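Local coordinates for protein Bd0816 (Bdellovibrio bacteriovorus HD100, PDB 5CER) that probably acts as a serine-type D-Ala-D-Ala carboxypeptidase of the peptidase S13 family, removing the terminal D-alanine from peptidoglycan peptides, at residues 333-338 / 378-383; 74-79 / 204-209; 345-350 / 363-368; 64-69 / 96-101; 117-122 / 215-220. The protein carries 2 engineered substitutions. All blocks are in the same frame, centred on the assembly; numbering follows the deposited sequence.

Contact 1 of 5, residues 333-338 / 378-383; sequences SISTKE and GPKEIQ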
# COMPACT_ATOMS: atom_id res chain seq x y z
N SER A 333 -7.66 9.53 9.82
CA SER A 333 -7.82 10.34 11.02
C SER A 333 -6.51 10.51 11.77
O SER A 333 -5.61 9.68 11.69
CB SER A 333 -8.88 9.75 11.94
OG SER A 333 -8.37 8.60 12.59
N ILE A 334 -6.43 11.59 12.53
CA ILE A 334 -5.28 11.87 13.38
C ILE A 334 -5.82 11.87 14.79
O ILE A 334 -6.96 12.32 15.06
CB ILE A 334 -4.62 13.22 13.03
CG1 ILE A 334 -5.62 14.39 13.02
CG2 ILE A 334 -3.92 13.13 11.66
CD1 ILE A 334 -4.95 15.77 12.78
N SER A 335 -5.00 11.37 15.71
CA SER A 335 -5.36 11.33 17.11
C SER A 335 -4.47 12.37 17.81
O SER A 335 -3.28 12.22 17.80
CB SER A 335 -5.12 9.94 17.67
OG SER A 335 -5.08 9.95 19.08
N THR A 336 -5.10 13.33 18.47
CA THR A 336 -4.44 14.47 19.08
C THR A 336 -4.97 14.66 20.48
O THR A 336 -6.00 14.08 20.85
CB THR A 336 -4.75 15.76 18.30
OG1 THR A 336 -6.09 16.21 18.58
CG2 THR A 336 -4.62 15.53 16.80
N LYS A 337 -4.32 15.52 21.25
CA LYS A 337 -4.79 15.84 22.60
C LYS A 337 -6.16 16.51 22.64
O LYS A 337 -6.75 16.59 23.71
CB LYS A 337 -3.72 16.64 23.37
CG LYS A 337 -2.47 15.83 23.64
CD LYS A 337 -1.53 16.49 24.64
CE LYS A 337 -0.19 15.76 24.77
NZ LYS A 337 0.71 16.03 23.59
N GLU A 338 -6.65 17.05 21.53
CA GLU A 338 -8.02 17.59 21.44
C GLU A 338 -9.01 16.59 20.82
O GLU A 338 -10.11 17.00 20.44
CB GLU A 338 -8.03 18.87 20.64
CG GLU A 338 -7.30 20.01 21.33
CD GLU A 338 -7.19 21.23 20.46
OE1 GLU A 338 -7.93 21.33 19.45
OE2 GLU A 338 -6.35 22.11 20.77
N GLY A 378 -0.85 18.61 19.70
CA GLY A 378 0.10 17.53 19.60
C GLY A 378 -0.53 16.16 19.52
O GLY A 378 -1.73 16.01 19.67
N PRO A 379 0.28 15.15 19.29
CA PRO A 379 -0.25 13.83 19.05
C PRO A 379 -0.69 13.15 20.32
O PRO A 379 -0.16 13.43 21.39
CB PRO A 379 0.94 13.10 18.43
CG PRO A 379 2.15 13.79 18.97
CD PRO A 379 1.75 15.21 19.13
N LYS A 380 -1.65 12.26 20.19
CA LYS A 380 -1.97 11.31 21.24
C LYS A 380 -1.88 9.92 20.64
O LYS A 380 -2.63 9.57 19.72
CB LYS A 380 -3.37 11.55 21.79
CG LYS A 380 -3.82 10.48 22.77
CD LYS A 380 -5.10 10.83 23.45
CE LYS A 380 -5.43 9.81 24.52
NZ LYS A 380 -6.66 10.18 25.27
N GLU A 381 -0.98 9.11 21.16
CA GLU A 381 -0.72 7.82 20.55
C GLU A 381 -1.96 6.92 20.64
O GLU A 381 -2.64 6.89 21.66
CB GLU A 381 0.49 7.16 21.23
CG GLU A 381 0.84 5.79 20.70
CD GLU A 381 2.11 5.23 21.30
OE1 GLU A 381 3.05 6.02 21.53
OE2 GLU A 381 2.18 4.00 21.53
N ILE A 382 -2.21 6.19 19.56
CA ILE A 382 -3.41 5.35 19.43
C ILE A 382 -3.21 3.93 20.14
O ILE A 382 -2.12 3.33 20.07
CB ILE A 382 -3.86 5.28 17.89
CG1 ILE A 382 -4.74 6.58 17.41
CG2 ILE A 382 -4.60 3.98 17.63
CD1 ILE A 382 -6.12 6.80 18.05
N GLN A 383 -4.23 3.43 20.85
CA GLN A 383 -4.27 2.04 21.37
C GLN A 383 -4.35 1.03 20.22
O GLN A 383 -5.42 0.85 19.65
CB GLN A 383 -5.49 1.81 22.27
CG GLN A 383 -5.37 2.18 23.75
CD GLN A 383 -5.26 0.98 24.72
OE1 GLN A 383 -5.37 -0.22 24.37
NE2 GLN A 383 -4.99 1.33 25.98

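Contact 2 of 5, residues 74-79 / 204-209; sequences SRDPIF and RTILKR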
# COMPACT_ATOMS: atom_id res chain seq x y z
N SER A 74 -16.47 -18.83 -4.30
CA SER A 74 -17.14 -17.78 -3.54
C SER A 74 -16.71 -16.38 -4.04
O SER A 74 -16.94 -15.40 -3.37
CB SER A 74 -16.74 -17.92 -2.09
OG SER A 74 -15.31 -17.81 -1.93
N ARG A 75 -16.05 -16.32 -5.19
CA ARG A 75 -15.42 -15.11 -5.73
C ARG A 75 -14.37 -14.46 -4.77
O ARG A 75 -14.15 -13.26 -4.82
CB ARG A 75 -16.48 -14.08 -6.17
CG ARG A 75 -17.57 -14.64 -7.06
CD ARG A 75 -18.34 -13.53 -7.79
NE ARG A 75 -17.48 -12.74 -8.67
CZ ARG A 75 -17.09 -13.09 -9.88
NH1 ARG A 75 -17.52 -14.21 -10.44
NH2 ARG A 75 -16.28 -12.31 -10.54
N ASP A 76 -13.74 -15.28 -3.97
CA ASP A 76 -12.76 -14.82 -3.01
C ASP A 76 -11.66 -13.93 -3.66
O ASP A 76 -10.91 -14.39 -4.54
CB ASP A 76 -12.14 -16.03 -2.30
CG ASP A 76 -11.24 -15.63 -1.11
OD1 ASP A 76 -10.67 -14.53 -1.11
OD2 ASP A 76 -11.11 -16.46 -0.17
N PRO A 77 -11.58 -12.66 -3.25
CA PRO A 77 -10.71 -11.74 -3.95
C PRO A 77 -9.27 -11.74 -3.48
O PRO A 77 -8.48 -10.91 -3.96
CB PRO A 77 -11.37 -10.38 -3.65
CG PRO A 77 -11.92 -10.57 -2.28
CD PRO A 77 -12.50 -11.96 -2.34
N ILE A 78 -8.93 -12.60 -2.52
CA ILE A 78 -7.54 -12.75 -2.06
C ILE A 78 -7.03 -14.19 -2.26
O ILE A 78 -6.04 -14.60 -1.65
CB ILE A 78 -7.40 -12.24 -0.60
CG1 ILE A 78 -5.93 -11.88 -0.28
CG2 ILE A 78 -8.02 -13.21 0.40
CD1 ILE A 78 -5.76 -11.05 0.97
N PHE A 79 -7.69 -14.94 -3.15
CA PHE A 79 -7.31 -16.33 -3.43
C PHE A 79 -6.15 -16.33 -4.43
O PHE A 79 -6.32 -16.04 -5.62
CB PHE A 79 -8.50 -17.15 -3.95
CG PHE A 79 -8.47 -18.58 -3.51
CD1 PHE A 79 -7.38 -19.38 -3.82
CD2 PHE A 79 -9.55 -19.16 -2.83
CE1 PHE A 79 -7.35 -20.72 -3.44
CE2 PHE A 79 -9.53 -20.50 -2.44
CZ PHE A 79 -8.43 -21.28 -2.75
N ARG A 204 -12.95 -7.83 7.12
CA ARG A 204 -12.19 -6.74 7.70
C ARG A 204 -10.66 -6.92 7.56
O ARG A 204 -9.95 -5.94 7.37
CB ARG A 204 -12.58 -6.49 9.16
CG ARG A 204 -12.07 -7.51 10.12
CD ARG A 204 -12.67 -7.32 11.49
NE ARG A 204 -11.96 -8.29 12.29
CZ ARG A 204 -12.38 -9.40 12.85
NH1 ARG A 204 -13.65 -9.74 12.84
NH2 ARG A 204 -11.51 -10.14 13.47
N THR A 205 -10.19 -8.18 7.66
CA THR A 205 -8.77 -8.48 7.49
C THR A 205 -8.31 -8.50 6.05
O THR A 205 -7.21 -8.04 5.74
CB THR A 205 -8.44 -9.78 8.23
OG1 THR A 205 -8.82 -9.59 9.59
CG2 THR A 205 -6.94 -10.11 8.15
N ILE A 206 -9.16 -8.97 5.15
CA ILE A 206 -8.90 -8.85 3.72
C ILE A 206 -8.76 -7.33 3.37
O ILE A 206 -7.90 -6.93 2.62
CB ILE A 206 -10.01 -9.50 2.90
CG1 ILE A 206 -9.97 -11.01 3.03
CG2 ILE A 206 -9.87 -9.10 1.42
CD1 ILE A 206 -11.04 -11.78 2.30
N LEU A 207 -9.64 -6.52 3.95
CA LEU A 207 -9.62 -5.09 3.70
C LEU A 207 -8.36 -4.45 4.30
O LEU A 207 -7.74 -3.58 3.65
CB LEU A 207 -10.91 -4.47 4.23
CG LEU A 207 -12.21 -4.90 3.50
CD1 LEU A 207 -13.44 -4.50 4.30
CD2 LEU A 207 -12.30 -4.33 2.10
N LYS A 208 -8.00 -4.84 5.51
CA LYS A 208 -6.80 -4.36 6.15
C LYS A 208 -5.57 -4.65 5.29
O LYS A 208 -4.72 -3.78 5.09
CB LYS A 208 -6.63 -4.99 7.53
CG LYS A 208 -5.38 -4.51 8.28
CD LYS A 208 -5.57 -3.12 8.87
CE LYS A 208 -4.28 -2.67 9.56
NZ LYS A 208 -4.42 -1.53 10.50
N ARG A 209 -5.52 -5.86 4.74
CA ARG A 209 -4.43 -6.25 3.84
C ARG A 209 -4.41 -5.38 2.55
O ARG A 209 -3.35 -4.86 2.16
CB ARG A 209 -4.56 -7.73 3.48
CG ARG A 209 -3.50 -8.29 2.56
CD ARG A 209 -2.13 -8.09 3.11
NE ARG A 209 -1.17 -8.97 2.44
CZ ARG A 209 0.15 -8.97 2.67
NH1 ARG A 209 0.73 -8.08 3.49
NH2 ARG A 209 0.92 -9.83 1.99

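Contact 3 of 5, residues 345-350 / 363-368; sequences ILLHTD and QMIKNK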
# COMPACT_ATOMS: atom_id res chain seq x y z
N ILE A 345 -6.65 14.94 2.19
CA ILE A 345 -5.71 15.86 1.54
C ILE A 345 -5.47 15.40 0.14
O ILE A 345 -5.08 14.22 -0.10
CB ILE A 345 -4.37 15.86 2.28
CG1 ILE A 345 -4.55 16.40 3.71
CG2 ILE A 345 -3.37 16.75 1.56
CD1 ILE A 345 -3.39 16.04 4.63
N LEU A 346 -5.75 16.26 -0.81
CA LEU A 346 -5.64 15.93 -2.20
C LEU A 346 -4.66 16.91 -2.86
O LEU A 346 -4.92 18.10 -2.91
CB LEU A 346 -7.05 16.00 -2.85
CG LEU A 346 -8.11 15.06 -2.12
CD1 LEU A 346 -9.55 15.23 -2.50
CD2 LEU A 346 -7.77 13.66 -2.57
N LEU A 347 -3.57 16.38 -3.42
CA LEU A 347 -2.60 17.17 -4.17
C LEU A 347 -2.54 16.76 -5.65
O LEU A 347 -2.77 15.60 -6.02
CB LEU A 347 -1.18 16.99 -3.59
CG LEU A 347 -0.63 17.32 -2.19
CD1 LEU A 347 0.77 17.91 -2.12
CD2 LEU A 347 -1.64 18.28 -1.68
N HIS A 348 -2.24 17.74 -6.52
CA HIS A 348 -1.95 17.50 -7.92
C HIS A 348 -0.47 17.27 -8.06
O HIS A 348 0.34 17.89 -7.32
CB HIS A 348 -2.40 18.70 -8.77
CG HIS A 348 -2.07 18.57 -10.23
ND1 HIS A 348 -2.94 18.07 -11.18
CD2 HIS A 348 -0.92 18.82 -10.90
CE1 HIS A 348 -2.35 18.04 -12.36
NE2 HIS A 348 -1.12 18.50 -12.22
N THR A 349 -0.11 16.39 -9.00
CA THR A 349 1.27 16.18 -9.42
C THR A 349 1.28 16.03 -10.94
O THR A 349 0.22 15.84 -11.53
CB THR A 349 1.92 14.91 -8.80
OG1 THR A 349 1.18 13.70 -9.13
CG2 THR A 349 2.05 15.06 -7.29
N ASP A 350 2.47 16.08 -11.56
CA ASP A 350 2.67 15.76 -13.02
C ASP A 350 3.96 14.97 -13.26
O ASP A 350 5.02 15.55 -13.49
CB ASP A 350 2.73 17.04 -13.89
CG ASP A 350 1.48 17.93 -13.78
OD1 ASP A 350 0.45 17.57 -14.43
OD2 ASP A 350 1.58 18.98 -13.10
N GLN A 363 6.28 14.72 1.05
CA GLN A 363 6.72 15.47 2.22
C GLN A 363 5.81 16.69 2.50
O GLN A 363 5.66 17.09 3.68
CB GLN A 363 8.17 15.86 2.12
CG GLN A 363 8.81 16.21 3.47
CD GLN A 363 8.80 15.05 4.46
OE1 GLN A 363 9.03 13.89 4.07
NE2 GLN A 363 8.50 15.34 5.72
N MET A 364 5.18 17.26 1.48
CA MET A 364 4.19 18.33 1.69
C MET A 364 3.00 17.79 2.49
O MET A 364 2.57 18.41 3.44
CB MET A 364 3.69 18.91 0.38
CG MET A 364 4.69 19.78 -0.36
SD MET A 364 4.08 20.39 -1.96
CE MET A 364 2.58 21.28 -1.54
N ILE A 365 2.51 16.63 2.11
CA ILE A 365 1.38 16.01 2.80
C ILE A 365 1.76 15.74 4.26
O ILE A 365 0.98 16.03 5.17
CB ILE A 365 0.91 14.72 2.09
CG1 ILE A 365 0.21 15.08 0.77
CG2 ILE A 365 -0.04 13.92 2.96
CD1 ILE A 365 -0.11 13.89 -0.11
N LYS A 366 2.94 15.19 4.46
CA LYS A 366 3.40 14.85 5.82
C LYS A 366 3.51 16.07 6.72
O LYS A 366 3.14 16.02 7.90
CB LYS A 366 4.75 14.10 5.78
CG LYS A 366 4.62 12.67 5.27
CD LYS A 366 5.98 12.07 5.04
CE LYS A 366 5.85 10.68 4.43
NZ LYS A 366 7.16 9.98 4.42
N ASN A 367 4.05 17.14 6.15
CA ASN A 367 4.17 18.37 6.90
C ASN A 367 2.82 19.01 7.17
O ASN A 367 2.62 19.60 8.24
CB ASN A 367 5.13 19.32 6.18
CG ASN A 367 6.58 18.84 6.20
OD1 ASN A 367 6.97 17.90 6.96
ND2 ASN A 367 7.38 19.48 5.42
N LYS A 368 1.88 18.83 6.26
CA LYS A 368 0.53 19.34 6.45
C LYS A 368 -0.14 18.62 7.59
O LYS A 368 -0.69 19.25 8.47
CB LYS A 368 -0.28 19.16 5.19
CG LYS A 368 -1.16 20.35 4.87
CD LYS A 368 -1.65 20.25 3.43
CE LYS A 368 -1.63 21.54 2.62
NZ LYS A 368 -0.83 22.67 3.10

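Contact 4 of 5, residues 64-69 / 96-101; sequences NGSMDL and VTKIEN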
# COMPACT_ATOMS: atom_id res chain seq x y z
N ASN A 64 -8.39 -45.37 -8.55
CA ASN A 64 -6.93 -45.44 -8.24
C ASN A 64 -6.55 -44.95 -6.83
O ASN A 64 -5.40 -45.13 -6.41
CB ASN A 64 -6.08 -44.69 -9.30
CG ASN A 64 -6.55 -43.28 -9.56
OD1 ASN A 64 -6.98 -42.59 -8.67
ND2 ASN A 64 -6.47 -42.84 -10.80
N GLY A 65 -7.50 -44.35 -6.10
CA GLY A 65 -7.25 -43.89 -4.72
C GLY A 65 -6.91 -42.43 -4.58
O GLY A 65 -6.58 -42.00 -3.49
N SER A 66 -6.99 -41.69 -5.68
CA SER A 66 -6.91 -40.22 -5.66
C SER A 66 -8.32 -39.61 -5.54
O SER A 66 -9.29 -40.32 -5.34
CB SER A 66 -6.16 -39.69 -6.92
OG SER A 66 -5.18 -40.59 -7.43
N MET A 67 -8.42 -38.29 -5.61
CA MET A 67 -9.69 -37.60 -5.58
C MET A 67 -9.93 -36.85 -6.91
O MET A 67 -8.99 -36.44 -7.57
CB MET A 67 -9.71 -36.58 -4.43
CG MET A 67 -9.75 -37.14 -3.00
SD MET A 67 -11.07 -38.30 -2.62
CE MET A 67 -11.56 -37.92 -0.96
N ASP A 68 -11.18 -36.79 -7.34
CA ASP A 68 -11.63 -35.72 -8.22
C ASP A 68 -12.05 -34.57 -7.29
O ASP A 68 -12.51 -34.80 -6.16
CB ASP A 68 -12.83 -36.14 -9.09
CG ASP A 68 -12.46 -37.11 -10.24
OD1 ASP A 68 -11.29 -37.19 -10.62
OD2 ASP A 68 -13.36 -37.82 -10.73
N LEU A 69 -11.88 -33.35 -7.78
CA LEU A 69 -12.21 -32.15 -7.05
C LEU A 69 -13.01 -31.18 -7.95
O LEU A 69 -12.55 -30.80 -9.03
CB LEU A 69 -10.92 -31.47 -6.58
CG LEU A 69 -11.01 -30.07 -5.95
CD1 LEU A 69 -12.10 -29.99 -4.88
CD2 LEU A 69 -9.67 -29.76 -5.31
N VAL A 96 -5.36 -36.13 1.27
CA VAL A 96 -5.45 -35.93 -0.17
C VAL A 96 -4.16 -35.30 -0.68
O VAL A 96 -3.84 -34.14 -0.34
CB VAL A 96 -6.66 -35.06 -0.53
CG1 VAL A 96 -6.64 -34.71 -2.02
CG2 VAL A 96 -7.95 -35.79 -0.16
N THR A 97 -3.43 -36.08 -1.47
CA THR A 97 -2.17 -35.68 -2.03
C THR A 97 -2.23 -35.62 -3.58
O THR A 97 -1.38 -34.99 -4.24
CB THR A 97 -1.14 -36.66 -1.40
OG1 THR A 97 -0.07 -35.97 -0.76
CG2 THR A 97 -0.65 -37.78 -2.33
N LYS A 98 -3.25 -36.23 -4.17
CA LYS A 98 -3.37 -36.40 -5.62
C LYS A 98 -4.78 -36.12 -6.08
O LYS A 98 -5.72 -36.68 -5.53
CB LYS A 98 -2.99 -37.85 -5.99
CG LYS A 98 -1.50 -38.14 -5.90
CD LYS A 98 -1.11 -39.52 -6.44
CE LYS A 98 0.22 -39.93 -5.89
NZ LYS A 98 0.97 -40.90 -6.73
N ILE A 99 -4.91 -35.24 -7.07
CA ILE A 99 -6.18 -34.95 -7.68
C ILE A 99 -6.17 -35.44 -9.12
O ILE A 99 -5.28 -35.07 -9.89
CB ILE A 99 -6.51 -33.44 -7.74
CG1 ILE A 99 -6.16 -32.69 -6.44
CG2 ILE A 99 -7.97 -33.22 -8.22
CD1 ILE A 99 -6.94 -32.99 -5.19
N GLU A 100 -7.14 -36.28 -9.51
CA GLU A 100 -7.28 -36.68 -10.92
C GLU A 100 -7.86 -35.53 -11.75
O GLU A 100 -7.12 -34.88 -12.47
CB GLU A 100 -8.17 -37.91 -11.07
CG GLU A 100 -7.50 -39.25 -10.83
CD GLU A 100 -6.27 -39.46 -11.69
OE1 GLU A 100 -6.42 -39.51 -12.91
OE2 GLU A 100 -5.17 -39.66 -11.12
N ASN A 101 -9.17 -35.29 -11.61
CA ASN A 101 -9.88 -34.27 -12.36
C ASN A 101 -10.24 -33.13 -11.44
O ASN A 101 -11.03 -33.28 -10.50
CB ASN A 101 -11.20 -34.81 -12.93
CG ASN A 101 -11.01 -35.83 -14.02
OD1 ASN A 101 -11.88 -36.71 -14.20
ND2 ASN A 101 -9.91 -35.79 -14.69

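Contact 5 of 5, residues 117-122 / 215-220; sequences SPRIGG and NNYIAD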
# COMPACT_ATOMS: atom_id res chain seq x y z
N SER A 117 3.50 -7.97 -6.16
CA SER A 117 3.78 -7.27 -7.41
C SER A 117 3.81 -8.25 -8.56
O SER A 117 4.29 -9.38 -8.41
CB SER A 117 5.12 -6.58 -7.34
OG SER A 117 5.07 -5.54 -6.39
N PRO A 118 3.31 -7.87 -9.74
CA PRO A 118 2.82 -6.51 -10.05
C PRO A 118 1.29 -6.32 -9.88
O PRO A 118 0.77 -5.30 -10.34
CB PRO A 118 3.19 -6.39 -11.53
CG PRO A 118 2.95 -7.77 -12.07
CD PRO A 118 3.33 -8.72 -10.96
N ARG A 119 0.59 -7.27 -9.25
CA ARG A 119 -0.85 -7.14 -9.06
C ARG A 119 -1.24 -6.02 -8.07
O ARG A 119 -2.33 -5.45 -8.22
CB ARG A 119 -1.45 -8.45 -8.56
CG ARG A 119 -1.45 -9.53 -9.59
CD ARG A 119 -2.61 -9.32 -10.53
NE ARG A 119 -2.46 -10.19 -11.67
CZ ARG A 119 -1.78 -9.88 -12.78
NH1 ARG A 119 -1.21 -8.69 -12.96
NH2 ARG A 119 -1.73 -10.79 -13.76
N ILE A 120 -0.39 -5.78 -7.06
CA ILE A 120 -0.59 -4.70 -6.09
C ILE A 120 -0.79 -3.37 -6.79
O ILE A 120 -1.80 -2.73 -6.56
CB ILE A 120 0.60 -4.59 -5.11
CG1 ILE A 120 0.57 -5.80 -4.15
CG2 ILE A 120 0.54 -3.29 -4.32
CD1 ILE A 120 1.88 -6.08 -3.42
N GLY A 121 0.15 -3.00 -7.65
CA GLY A 121 0.13 -1.72 -8.35
C GLY A 121 -0.25 -1.74 -9.82
O GLY A 121 -0.30 -0.69 -10.47
N GLY A 122 -0.48 -2.93 -10.37
CA GLY A 122 -0.76 -3.07 -11.81
C GLY A 122 -2.22 -2.77 -12.14
O GLY A 122 -3.02 -2.55 -11.27
N ASN A 215 -3.63 -2.66 -2.49
CA ASN A 215 -3.77 -3.76 -3.43
C ASN A 215 -4.90 -3.55 -4.46
O ASN A 215 -6.07 -3.71 -4.14
CB ASN A 215 -3.97 -5.06 -2.69
CG ASN A 215 -3.76 -6.26 -3.58
OD1 ASN A 215 -4.39 -6.38 -4.65
ND2 ASN A 215 -2.84 -7.15 -3.19
N ASN A 216 -4.51 -3.24 -5.70
CA ASN A 216 -5.46 -3.02 -6.78
C ASN A 216 -6.27 -4.27 -7.14
O ASN A 216 -7.45 -4.15 -7.47
CB ASN A 216 -4.75 -2.51 -8.07
CG ASN A 216 -4.10 -1.14 -7.92
OD1 ASN A 216 -4.35 -0.43 -6.95
ND2 ASN A 216 -3.31 -0.77 -8.89
N TYR A 217 -5.62 -5.43 -7.16
CA TYR A 217 -6.31 -6.67 -7.48
C TYR A 217 -7.51 -6.90 -6.55
O TYR A 217 -8.61 -7.20 -7.01
CB TYR A 217 -5.34 -7.89 -7.44
CG TYR A 217 -6.05 -9.20 -7.69
CD1 TYR A 217 -6.30 -9.64 -9.00
CD2 TYR A 217 -6.53 -9.98 -6.62
CE1 TYR A 217 -6.98 -10.84 -9.24
CE2 TYR A 217 -7.22 -11.17 -6.84
CZ TYR A 217 -7.44 -11.61 -8.15
OH TYR A 217 -8.11 -12.80 -8.37
N ILE A 218 -7.25 -6.78 -5.25
CA ILE A 218 -8.28 -7.04 -4.25
C ILE A 218 -9.39 -5.99 -4.37
O ILE A 218 -10.59 -6.35 -4.42
CB ILE A 218 -7.74 -7.05 -2.81
CG1 ILE A 218 -6.69 -8.16 -2.63
CG2 ILE A 218 -8.88 -7.25 -1.82
CD1 ILE A 218 -5.84 -8.07 -1.37
N ALA A 219 -8.99 -4.71 -4.44
CA ALA A 219 -9.99 -3.58 -4.54
C ALA A 219 -10.85 -3.66 -5.82
O ALA A 219 -12.05 -3.51 -5.76
CB ALA A 219 -9.30 -2.23 -4.48
N ASP A 220 -10.22 -3.96 -6.96
CA ASP A 220 -10.93 -4.00 -8.22
C ASP A 220 -11.90 -5.15 -8.30
O ASP A 220 -12.95 -5.02 -8.89
CB ASP A 220 -9.97 -4.03 -9.41
CG ASP A 220 -9.22 -2.68 -9.61
OD1 ASP A 220 -9.81 -1.61 -9.31
OD2 ASP A 220 -8.11 -2.73 -10.13

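Contact 1 of 5, residues 333-338 / 378-383
Ser335 and Lys380 grip each other twice, and this is the compact part of the contact. Lys380 N gives Ser335 O a nearly straight bond of 2.9 Å (176° at the hydrogen). In return Ser335 OG donates to Lys380 O at 2.6 Å; the torsion that sets OG opposite the backbone N (chi1 163°) swings the hydroxyl onto that carbonyl. Ile382 closes in beside it, CD1 lying 3.3 Å from Ser335 CB. One residue on, Thr336 and Pro379 form a single beta bridge. Here Gly378 O takes Lys337 N at 3.1 Å and also touches Thr336 CA, 3.2 Å away.

Beyond the bridge the contact is looser and more exposed. Lys337 lies over the tail with NZ 3.5 Å from Pro379 O, makes a weak bond to Ser377 O and a long, weak ion pair with an acidic side chain of a neighbouring subunit, which also touches Pro379. Lys380 has only its first carbons near the strand.

The pairing lays the tail that follows helix 356-375 across the end of strand 327-336. Ser316, next to strand 317-324, bonds to the Ser335 backbone, while Ile334 packs on Ile369, Leu372 and Ile373 of the helix, and Pro379 shares Ile373.

Contact 2 of 5, residues 74-79 / 204-209
An Asx turn coinciding with a type I beta turn from Asp76 to Phe79 presents Pro77 and Ile78 to Ile206 and Arg209 of helix 203-213. The turn is braced by Asp76 OD1, which accepts from Ile78 N at 3.0 Å (166° at the hydrogen), met on the anti side, 25° out of the carboxylate plane. Across the interface the contact is van der Waals, mostly between apolar groups. Ile78 CG2 sits 3.8 Å from Ile206 CD1, the two side chains running antiparallel alongside one another. The other branch of Ile78 is thrown forward by a first torsion that puts CG1 opposite the backbone N (chi1 -158°), so that CD1 meets Arg209 CG at 3.9 Å, one chain lying roughly perpendicular to the other. Pro77 is more distant, its CG 4.5 Å from Ile206 CG2. Arg209 offers only its aliphatic stem here: the chain bends at chi2, and the guanidinium forms salt bridges with Glu115 and Asp303.

All five touching residues are buried. The loop between strand 67-72 and helix 81-93 is thereby seated on helix 203-213, with Ile218 of helix 216-225 packing on both Ile78 and Ile206, Leu222 of that helix on Pro77, and Leu83 of helix 81-93 on Asp76.

Contact 3 of 5, residues 345-350 / 363-368
Ile345 and Ile365 have matching first torsions (-64° and -71°), with CG1 opposite the carbonyl carbon, and this turns the CG2 methyl of Ile345 toward CG1 of Ile365, 4.0 Å away. Leu347 has much the same first rotation, which carries its CG to 3.8 Å from Ile365 CG1. Ile365 thus lies against both strand residues, running antiparallel alongside each. Leu347 CD1 branches off at about a right angle to that approach, 3.9 Å from Met364 CE, where the bend at chi3 folds the methionine methyl back; Met364 is poorly ordered, so that detail is less certain. This is helix-on-sheet packing in the antiparallel sheet of the penicillin-binding (transpeptidase) fold: helix 363-368 runs nearly antiparallel to strand 345-348 (152°), their axes 9.9 Å apart. Lys368 adds aliphatic cover, its CD 4.3 Å from Ile345 CG2, while its NZ pairs with Glu22. Val4 and Val7 of strand 3-11 and Leu330 of strand 327-336 extend the apolar layer on the flanking strands. Outside this contact, Lys366 of the same helix pairs with an acidic side chain of a neighbouring subunit.

Contact 4 of 5, residues 64-69 / 96-101
Met67 and Ile99 form a parallel beta bridge, their CA atoms 4.9 Å apart. Met67 uses both backbone groups: its N donates to Lys98 O at 3.1 Å, and its O accepts Glu100 N at 2.7 Å. In a regular parallel pair the next bond from Leu69 N would go to Glu100 O; it goes instead to Asn101 O, at 2.9 Å, because the chain turns a corner at Glu100. Asp68 fills the step: with CG opposite the carbonyl carbon (chi1 -73°), OD1 comes beside Asn101 N and accepts from it at 3.0 Å, and the carboxylate lies alongside the Asn101 amide with the planes 17° apart. These are the adjacent parallel strands of the beta-alpha-beta unit 67-72, 81-93 and 98-104. On the face carrying Met67, Ile99 and Leu69 the side chains pack: Met67 CG lies 3.6 Å from Val96 CG2, and Leu69 CB 3.8 Å from Ile99 CG2.

Further out, an Asx turn sets the approach of the chain to the strand. Asn64 OD1 collects both N and OG of Ser66, the hydroxyl standing 60° above the carbonyl plane, and Thr62 OG1 besides. Glu100, bent at chi2 and poorly ordered, turns OE1 to a salt bridge with Arg177 of strand 175-181, which flanks strand 98-104.

Contact 5 of 5, residues 117-122 / 215-220
Asn216 bonds twice to the loop 117-122, with its backbone and with its side chain. Asn216 N donates to Ile120 O at 2.9 Å (168° at the hydrogen). With CG opposite its carbonyl carbon (chi1 -64°), the side chain brings ND2 to Gly122 O, a bond of 3.0 Å and 173° with that oxygen in the amide plane. OD1, at the other end of the amide, is hydrogen-bonded to Lys36 NZ, and one partner at each end fixes the rotation of the group. Tyr217 N adds a weak bond of 3.5 Å to Arg119 O. Two of the helix's first N-H groups thus find acceptors on the loop, and a third is met from within: Asn215 OD1 caps the helix by accepting from Ile218 N at 2.9 Å, above its carbonyl plane.

The remaining contacts are van der Waals. Ile120 CG1 rests 3.8 Å from Asn215 ND2, which itself bonds to Ala114 O and Gln213 OE1. Arg119 CD approaches Tyr217 CD1 obliquely at 4.0 Å, while the guanidinium is tied by NE to Asp111.

The sequence Ser-Asn-Asn ending at Asn216 fits the SxN motif of penicillin-binding proteins, and the bond to Lys36 is consistent with the SxxK lysine, as in relatives. Through Lys36 on OD1, and Ile120 and Gly122 on its N-H groups, Asn216 joins the capped end of helix 216-225 to helix 35-47 and the loop, while Ile218 and Ala219 pack on Met210 of helix 203-213.

How the contacts relate
From the N terminus, contact 4 opens first and closes at residues 96-101, completing a beta-alpha-beta unit at one extreme of the chain. Contact 2 opens within that span and closes only at 204-209, so the two cross; it ties the loop before helix 81-93 to helix 203-213. Contact 5 begins inside contact 2 and closes just after it on the next helix, 216-225, crossing it and touching it. Contact 1 then opens in series and encloses contact 3, which packs helix 356-375 on the same antiparallel sheet; the chain leaving that helix closes contact 1. Contacts 1 and 4 have centres about 55 Å apart, on opposite sides of the chain's centre.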